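Local coordinates for protein polyketide Synthase III (Ectocarpus siliculosus, PDB 4B0N) that probably transfers acyl groups as a type III polyketide synthase of the chalcone and stilbene synthase family, involved in making phlorotannin monomers in this brown alga, at residues F128-R141 against G164-L178. Sequence-based numbering, arbitrary orientation.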
ATOM      1  N   PHE A 128      15.337  -9.043   0.288  1.00 30.78           N
ATOM      2  CA  PHE A 128      14.705  -8.003  -0.515  1.00 30.28           C
ATOM      3  C   PHE A 128      15.256  -6.636  -0.124  1.00 30.41           C
ATOM      4  O   PHE A 128      15.667  -5.862  -0.989  1.00 30.35           O
ATOM      5  CB  PHE A 128      13.182  -8.028  -0.358  1.00 29.89           C
ATOM      6  CG  PHE A 128      12.480  -6.954  -1.138  1.00 29.43           C
ATOM      7  CD1 PHE A 128      12.292  -5.685  -0.591  1.00 29.35           C
ATOM      8  CD2 PHE A 128      12.019  -7.201  -2.425  1.00 29.25           C
ATOM      9  CE1 PHE A 128      11.659  -4.686  -1.313  1.00 29.09           C
ATOM     10  CE2 PHE A 128      11.381  -6.206  -3.153  1.00 29.12           C
ATOM     11  CZ  PHE A 128      11.202  -4.946  -2.596  1.00 28.97           C
ATOM     12  N   LYS A 129      15.266  -6.355   1.178  1.00 30.66           N
ATOM     13  CA  LYS A 129      15.802  -5.105   1.709  1.00 30.99           C
ATOM     14  C   LYS A 129      17.263  -4.927   1.318  1.00 31.23           C
ATOM     15  O   LYS A 129      17.654  -3.867   0.839  1.00 31.00           O
ATOM     16  CB  LYS A 129      15.660  -5.056   3.232  1.00 31.32           C
ATOM     17  CG  LYS A 129      16.120  -3.748   3.853  1.00 31.70           C
ATOM     18  CD  LYS A 129      15.969  -3.769   5.362  1.00 32.31           C
ATOM     19  CE  LYS A 129      16.711  -2.606   6.002  1.00 32.78           C
ATOM     20  NZ  LYS A 129      16.595  -2.643   7.486  1.00 33.18           N
ATOM     21  N   GLU A 130      18.047  -5.985   1.509  1.00 31.82           N
ATOM     22  CA  GLU A 130      19.489  -5.974   1.262  1.00 32.47           C
ATOM     23  C   GLU A 130      19.853  -5.554  -0.163  1.00 32.58           C
ATOM     24  O   GLU A 130      20.889  -4.923  -0.382  1.00 33.23           O
ATOM     25  CB  GLU A 130      20.083  -7.354   1.560  1.00 32.67           C
ATOM     26  CG  GLU A 130      21.604  -7.384   1.603  1.00 33.13           C
ATOM     27  CD  GLU A 130      22.184  -8.736   1.228  1.00 33.29           C
ATOM     28  OE1 GLU A 130      21.611  -9.774   1.629  1.00 33.23           O
ATOM     29  OE2 GLU A 130      23.223  -8.756   0.532  1.00 33.40           O
ATOM     30  N   LYS A 131      18.999  -5.895  -1.121  1.00 32.28           N
ATOM     31  CA  LYS A 131      19.302  -5.674  -2.530  1.00 32.28           C
ATOM     32  C   LYS A 131      18.516  -4.523  -3.152  1.00 31.88           C
ATOM     33  O   LYS A 131      18.986  -3.899  -4.106  1.00 32.04           O
ATOM     34  CB  LYS A 131      19.085  -6.963  -3.334  1.00 32.59           C
ATOM     35  CG  LYS A 131      20.027  -8.108  -2.976  1.00 33.15           C
ATOM     36  CD  LYS A 131      21.386  -7.961  -3.650  1.00 33.53           C
ATOM     37  CE  LYS A 131      22.308  -9.110  -3.281  1.00 33.86           C
ATOM     38  NZ  LYS A 131      23.575  -9.069  -4.059  1.00 34.26           N
ATOM     39  N   ALA A 132      17.327  -4.247  -2.617  1.00 31.34           N
ATOM     40  CA  ALA A 132      16.481  -3.166  -3.132  1.00 30.83           C
ATOM     41  C   ALA A 132      17.014  -1.778  -2.771  1.00 30.77           C
ATOM     42  O   ALA A 132      17.056  -0.894  -3.623  1.00 30.57           O
ATOM     43  CB  ALA A 132      15.042  -3.330  -2.661  1.00 30.46           C
ATOM     44  N   VAL A 133      17.426  -1.601  -1.513  1.00 30.89           N
ATOM     45  CA  VAL A 133      17.932  -0.313  -1.011  1.00 31.04           C
ATOM     46  C   VAL A 133      18.943   0.352  -1.961  1.00 31.35           C
ATOM     47  O   VAL A 133      18.762   1.519  -2.315  1.00 31.32           O
ATOM     48  CB  VAL A 133      18.488  -0.418   0.436  1.00 31.24           C
ATOM     49  CG1 VAL A 133      19.272   0.825   0.822  1.00 31.63           C
ATOM     50  CG2 VAL A 133      17.358  -0.645   1.428  1.00 31.15           C
ATOM     51  N   PRO A 134      19.998  -0.381  -2.389  1.00 31.70           N
ATOM     52  CA  PRO A 134      20.920   0.211  -3.364  1.00 31.94           C
ATOM     53  C   PRO A 134      20.256   0.476  -4.719  1.00 31.88           C
ATOM     54  O   PRO A 134      20.458   1.540  -5.308  1.00 31.85           O
ATOM     55  CB  PRO A 134      22.010  -0.857  -3.515  1.00 32.16           C
ATOM     56  CG  PRO A 134      21.912  -1.687  -2.284  1.00 32.33           C
ATOM     57  CD  PRO A 134      20.456  -1.715  -1.957  1.00 31.85           C
ATOM     58  N   LEU A 135      19.468  -0.485  -5.195  1.00 31.89           N
ATOM     59  CA  LEU A 135      18.799  -0.378  -6.487  1.00 32.02           C
ATOM     60  C   LEU A 135      17.861   0.825  -6.549  1.00 32.29           C
ATOM     61  O   LEU A 135      17.963   1.641  -7.463  1.00 32.65           O
ATOM     62  CB  LEU A 135      18.040  -1.671  -6.810  1.00 31.84           C
ATOM     63  CG  LEU A 135      17.319  -1.786  -8.158  1.00 31.56           C
ATOM     64  CD1 LEU A 135      18.267  -1.549  -9.325  1.00 31.97           C
ATOM     65  CD2 LEU A 135      16.640  -3.141  -8.279  1.00 31.43           C
ATOM     66  N   VAL A 136      16.960   0.932  -5.575  1.00 32.51           N
ATOM     67  CA  VAL A 136      16.010   2.042  -5.509  1.00 32.75           C
ATOM     68  C   VAL A 136      16.733   3.384  -5.378  1.00 33.14           C
ATOM     69  O   VAL A 136      16.319   4.374  -5.981  1.00 33.32           O
ATOM     70  CB  VAL A 136      15.001   1.878  -4.350  1.00 32.83           C
ATOM     71  CG1 VAL A 136      13.907   2.931  -4.442  1.00 32.93           C
ATOM     72  CG2 VAL A 136      14.368   0.498  -4.374  1.00 32.76           C
ATOM     73  N   SER A 137      17.822   3.396  -4.607  1.00 33.55           N
ATOM     74  CA  SER A 137      18.596   4.612  -4.343  1.00 33.98           C
ATOM     75  C   SER A 137      19.098   5.329  -5.598  1.00 34.29           C
ATOM     76  O   SER A 137      18.863   6.527  -5.755  1.00 34.68           O
ATOM     77  CB  SER A 137      19.762   4.330  -3.385  1.00 34.03           C
ATOM     78  OG  SER A 137      19.312   4.208  -2.044  1.00 33.74           O
ATOM     79  N   ASP A 138      19.773   4.605  -6.490  1.00 34.50           N
ATOM     80  CA  ASP A 138      20.362   5.238  -7.674  1.00 35.01           C
ATOM     81  C   ASP A 138      19.347   5.463  -8.800  1.00 34.69           C
ATOM     82  O   ASP A 138      19.539   6.338  -9.649  1.00 34.92           O
ATOM     83  CB  ASP A 138      21.620   4.491  -8.160  1.00 35.57           C
ATOM     84  CG  ASP A 138      21.328   3.481  -9.257  1.00 35.82           C
ATOM     85  OD1 ASP A 138      20.546   2.535  -9.020  1.00 35.88           O
ATOM     86  OD2 ASP A 138      21.886   3.638 -10.366  1.00 36.31           O
ATOM     87  N   VAL A 139      18.271   4.679  -8.798  1.00 34.32           N
ATOM     88  CA  VAL A 139      17.170   4.892  -9.740  1.00 34.21           C
ATOM     89  C   VAL A 139      16.454   6.196  -9.377  1.00 34.20           C
ATOM     90  O   VAL A 139      16.163   7.014 -10.251  1.00 34.31           O
ATOM     91  CB  VAL A 139      16.190   3.689  -9.789  1.00 33.89           C
ATOM     92  CG1 VAL A 139      15.004   3.981 -10.697  1.00 33.48           C
ATOM     93  CG2 VAL A 139      16.903   2.436 -10.277  1.00 33.90           C
ATOM     94  N   ALA A 140      16.201   6.390  -8.084  1.00 34.22           N
ATOM     95  CA  ALA A 140      15.615   7.630  -7.579  1.00 34.44           C
ATOM     96  C   ALA A 140      16.543   8.826  -7.797  1.00 35.08           C
ATOM     97  O   ALA A 140      16.084   9.909  -8.165  1.00 35.19           O
ATOM     98  CB  ALA A 140      15.255   7.494  -6.109  1.00 34.30           C
ATOM     99  N   ARG A 141      17.843   8.622  -7.576  1.00 35.57           N
ATOM    100  CA  ARG A 141      18.841   9.673  -7.783  1.00 36.27           C
ATOM    101  C   ARG A 141      18.876  10.141  -9.227  1.00 36.47           C
ATOM    102  O   ARG A 141      18.911  11.343  -9.491  1.00 36.76           O
ATOM    103  CB  ARG A 141      20.236   9.212  -7.362  1.00 36.84           C
ATOM    104  CG  ARG A 141      20.554   9.433  -5.895  1.00 37.38           C
ATOM    105  CD  ARG A 141      22.052   9.389  -5.654  1.00 38.09           C
ATOM    106  NE  ARG A 141      22.373   8.708  -4.402  1.00 38.47           N
ATOM    107  CZ  ARG A 141      22.684   7.416  -4.298  1.00 38.65           C
ATOM    108  NH1 ARG A 141      22.730   6.638  -5.377  1.00 38.31           N
ATOM    109  NH2 ARG A 141      22.955   6.899  -3.105  1.00 38.93           N
ATOM    110  N   GLY A 164       8.019  -7.261  -1.825  1.00 30.00           N
ATOM    111  CA  GLY A 164       8.711  -6.809  -0.621  1.00 30.26           C
ATOM    112  C   GLY A 164       7.822  -6.093   0.375  1.00 30.48           C
ATOM    113  O   GLY A 164       7.046  -5.209   0.007  1.00 30.47           O
ATOM    114  N   PHE A 165       7.931  -6.496   1.638  1.00 30.75           N
ATOM    115  CA  PHE A 165       7.229  -5.849   2.742  1.00 30.90           C
ATOM    116  C   PHE A 165       8.207  -5.767   3.898  1.00 31.23           C
ATOM    117  O   PHE A 165       8.702  -6.792   4.373  1.00 31.47           O
ATOM    118  CB  PHE A 165       5.977  -6.636   3.147  1.00 31.01           C
ATOM    119  CG  PHE A 165       4.968  -6.787   2.044  1.00 30.74           C
ATOM    120  CD1 PHE A 165       4.026  -5.793   1.803  1.00 30.80           C
ATOM    121  CD2 PHE A 165       4.957  -7.924   1.244  1.00 30.70           C
ATOM    122  CE1 PHE A 165       3.094  -5.927   0.784  1.00 30.63           C
ATOM    123  CE2 PHE A 165       4.030  -8.065   0.223  1.00 30.62           C
ATOM    124  CZ  PHE A 165       3.097  -7.066  -0.006  1.00 30.60           C
ATOM    125  N   LEU A 166       8.496  -4.545   4.335  1.00 31.40           N
ATOM    126  CA  LEU A 166       9.599  -4.310   5.266  1.00 31.85           C
ATOM    127  C   LEU A 166       9.187  -3.468   6.461  1.00 32.31           C
ATOM    128  O   LEU A 166       8.376  -2.549   6.326  1.00 32.10           O
ATOM    129  CB  LEU A 166      10.781  -3.655   4.541  1.00 31.68           C
ATOM    130  CG  LEU A 166      11.302  -4.337   3.267  1.00 31.36           C
ATOM    131  CD1 LEU A 166      12.319  -3.454   2.564  1.00 31.22           C
ATOM    132  CD2 LEU A 166      11.887  -5.712   3.559  1.00 31.46           C
ATOM    133  N   GLY A 167       9.765  -3.800   7.619  1.00 33.02           N
ATOM    134  CA  GLY A 167       9.496  -3.130   8.897  1.00 33.57           C
ATOM    135  C   GLY A 167       9.503  -1.623   8.769  1.00 33.63           C
ATOM    136  O   GLY A 167       8.462  -1.027   8.492  1.00 33.79           O
ATOM    137  N   PRO A 168      10.664  -0.992   9.002  1.00 33.72           N
ATOM    138  CA  PRO A 168      10.834   0.331   8.414  1.00 33.51           C
ATOM    139  C   PRO A 168      11.099   0.118   6.920  1.00 32.94           C
ATOM    140  O   PRO A 168      12.132  -0.439   6.549  1.00 33.07           O
ATOM    141  CB  PRO A 168      12.073   0.889   9.135  1.00 33.95           C
ATOM    142  CG  PRO A 168      12.225   0.056  10.365  1.00 34.29           C
ATOM    143  CD  PRO A 168      11.716  -1.304   9.985  1.00 34.15           C
ATOM    144  N   GLY A 169      10.154   0.532   6.080  1.00 32.44           N
ATOM    145  CA  GLY A 169      10.189   0.224   4.648  1.00 31.88           C
ATOM    146  C   GLY A 169      11.254   0.952   3.852  1.00 31.62           C
ATOM    147  O   GLY A 169      12.067   1.684   4.417  1.00 31.93           O
ATOM    148  N   LEU A 170      11.237   0.754   2.534  1.00 31.11           N
ATOM    149  CA  LEU A 170      12.209   1.375   1.626  1.00 30.93           C
ATOM    150  C   LEU A 170      12.090   2.896   1.585  1.00 31.18           C
ATOM    151  O   LEU A 170      13.079   3.595   1.353  1.00 31.34           O
ATOM    152  CB  LEU A 170      12.065   0.814   0.210  1.00 30.36           C
ATOM    153  CG  LEU A 170      12.364  -0.665  -0.037  1.00 30.11           C
ATOM    154  CD1 LEU A 170      11.907  -1.044  -1.431  1.00 29.72           C
ATOM    155  CD2 LEU A 170      13.839  -0.984   0.148  1.00 30.24           C
ATOM    156  N   ASP A 171      10.874   3.393   1.799  1.00 31.33           N
ATOM    157  CA  ASP A 171      10.621   4.824   1.930  1.00 31.71           C
ATOM    158  C   ASP A 171      11.520   5.451   2.998  1.00 32.37           C
ATOM    159  O   ASP A 171      12.126   6.495   2.767  1.00 32.72           O
ATOM    160  CB  ASP A 171       9.140   5.089   2.235  1.00 31.72           C
ATOM    161  CG  ASP A 171       8.617   4.277   3.422  1.00 31.99           C
ATOM    162  OD1 ASP A 171       9.297   3.323   3.858  1.00 31.85           O
ATOM    163  OD2 ASP A 171       7.514   4.596   3.917  1.00 32.15           O
ATOM    164  N   CYS A 172      11.618   4.790   4.150  1.00 32.76           N
ATOM    165  CA  CYS A 172      12.480   5.228   5.241  1.00 33.55           C
ATOM    166  C   CYS A 172      13.958   5.178   4.868  1.00 33.94           C
ATOM    167  O   CYS A 172      14.764   5.951   5.393  1.00 34.47           O
ATOM    168  CB  CYS A 172      12.245   4.369   6.482  1.00 33.90           C
ATOM    169  SG  CYS A 172      10.713   4.726   7.370  1.00 34.36           S
ATOM    170  N   GLU A 173      14.310   4.262   3.971  1.00 33.85           N
ATOM    171  CA  GLU A 173      15.692   4.102   3.533  1.00 34.23           C
ATOM    172  C   GLU A 173      16.085   5.180   2.527  1.00 34.28           C
ATOM    173  O   GLU A 173      17.212   5.678   2.551  1.00 34.79           O
ATOM    174  CB  GLU A 173      15.918   2.704   2.949  1.00 34.19           C
ATOM    175  CG  GLU A 173      15.631   1.558   3.917  1.00 34.55           C
ATOM    176  CD  GLU A 173      16.597   1.486   5.093  1.00 35.30           C
ATOM    177  OE1 GLU A 173      17.778   1.868   4.940  1.00 35.51           O
ATOM    178  OE2 GLU A 173      16.172   1.030   6.176  1.00 35.74           O
ATOM    179  N   LEU A 174      15.143   5.545   1.660  1.00 34.07           N
ATOM    180  CA  LEU A 174      15.350   6.592   0.657  1.00 34.05           C
ATOM    181  C   LEU A 174      15.498   7.988   1.253  1.00 34.58           C
ATOM    182  O   LEU A 174      16.179   8.839   0.678  1.00 34.79           O
ATOM    183  CB  LEU A 174      14.213   6.593  -0.362  1.00 33.53           C
ATOM    184  CG  LEU A 174      14.160   5.420  -1.337  1.00 33.16           C
ATOM    185  CD1 LEU A 174      12.832   5.434  -2.073  1.00 32.57           C
ATOM    186  CD2 LEU A 174      15.333   5.453  -2.310  1.00 33.28           C
ATOM    187  N   ILE A 175      14.849   8.227   2.390  1.00 35.00           N
ATOM    188  CA  ILE A 175      15.005   9.493   3.107  1.00 35.84           C
ATOM    189  C   ILE A 175      16.396   9.548   3.741  1.00 36.54           C
ATOM    190  O   ILE A 175      17.009  10.609   3.812  1.00 36.89           O
ATOM    191  CB  ILE A 175      13.906   9.712   4.174  1.00 35.92           C
ATOM    192  CG1 ILE A 175      12.513   9.504   3.571  1.00 35.31           C
ATOM    193  CG2 ILE A 175      13.997  11.117   4.762  1.00 36.39           C
ATOM    194  CD1 ILE A 175      11.421   9.278   4.594  1.00 35.20           C
ATOM    195  N   LYS A 176      16.887   8.394   4.187  1.00 37.25           N
ATOM    196  CA  LYS A 176      18.247   8.281   4.704  1.00 38.49           C
ATOM    197  C   LYS A 176      19.281   8.452   3.597  1.00 38.69           C
ATOM    198  O   LYS A 176      20.142   9.333   3.679  1.00 39.24           O
ATOM    199  CB  LYS A 176      18.458   6.939   5.408  1.00 38.90           C
ATOM    200  CG  LYS A 176      18.351   7.009   6.919  1.00 39.78           C
ATOM    201  CD  LYS A 176      18.978   5.783   7.562  1.00 40.49           C
ATOM    202  CE  LYS A 176      19.451   6.097   8.973  1.00 41.59           C
ATOM    203  NZ  LYS A 176      20.255   4.993   9.564  1.00 42.08           N
ATOM    204  N   ASN A 177      19.172   7.615   2.563  1.00 38.22           N
ATOM    205  CA  ASN A 177      20.152   7.559   1.478  1.00 38.30           C
ATOM    206  C   ASN A 177      20.265   8.828   0.636  1.00 37.91           C
ATOM    207  O   ASN A 177      21.363   9.350   0.433  1.00 38.21           O
ATOM    208  CB  ASN A 177      19.887   6.348   0.575  1.00 38.41           C
ATOM    209  CG  ASN A 177      20.402   5.050   1.170  1.00 39.09           C
ATOM    210  OD1 ASN A 177      20.132   4.732   2.329  1.00 39.74           O
ATOM    211  ND2 ASN A 177      21.151   4.290   0.375  1.00 39.19           N
ATOM    212  N   LEU A 178      19.131   9.323   0.153  1.00 37.22           N
ATOM    213  CA  LEU A 178      19.123  10.506  -0.700  1.00 37.18           C
ATOM    214  C   LEU A 178      19.153  11.801   0.099  1.00 37.47           C
ATOM    215  O   LEU A 178      19.376  12.877  -0.464  1.00 37.84           O
ATOM    216  CB  LEU A 178      17.927  10.483  -1.658  1.00 36.68           C
ATOM    217  CG  LEU A 178      18.138   9.763  -2.996  1.00 36.53           C
ATOM    218  CD1 LEU A 178      18.214   8.252  -2.829  1.00 36.26           C
ATOM    219  CD2 LEU A 178      17.045  10.131  -3.987  1.00 36.26           C
TER
HETATM  220  O   HOH W   1      13.777  -2.354   7.566  1.00 20.25           O
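Leu170 is a knob in a hole of helix 128-141, a compact example of how a short helix docks on a long one. Its side chain sits among Phe128, Ala132, Val133 and Val136: Leu170 CD1 reaches Phe128 CE1 at the ring edge (3.7 Å), and Leu170 CD2 meets Val133 CG2 (3.8 Å). The Phe128 ring is clamped between Gly164 CA, a CH-pi contact 3.5 Å from the ring centroid and almost on its normal, and Ala132 CB offset over the opposite face. One turn on, both methyls of Leu174 straddle Val136 CG1 and, a turn later, Leu178 CD2 meets Ala140 CB. The buried Ser137 OG is satisfied within its own helix by Val133 O (2.8 Å), which also accepts from Ser137 N on its other face.

Toward solvent the contact loosens. Partly exposed Lys129, with CG trans to its backbone N (chi1 -176°) and the chain extended beyond, lays CB against the methyls of Leu166 and carries NZ out to a long salt bridge with Glu173 OE2 (3.9 Å). A water bridges the same NZ to Pro168 O.

The axes of segments 128-141 and 170-177 cross at -57°, 10.0 Å apart at closest. Leu166 N hydrogen-bonds a malonic acid, probably from the crystallisation liquor, and Phe165 meets its counterpart in the second subunit. Beneath the apolar seam, Val136, Leu170 and Leu174 rest on strand 215-223 and Leu174 also on strand 154-161, so both helices pack against the thiolase-type sheet.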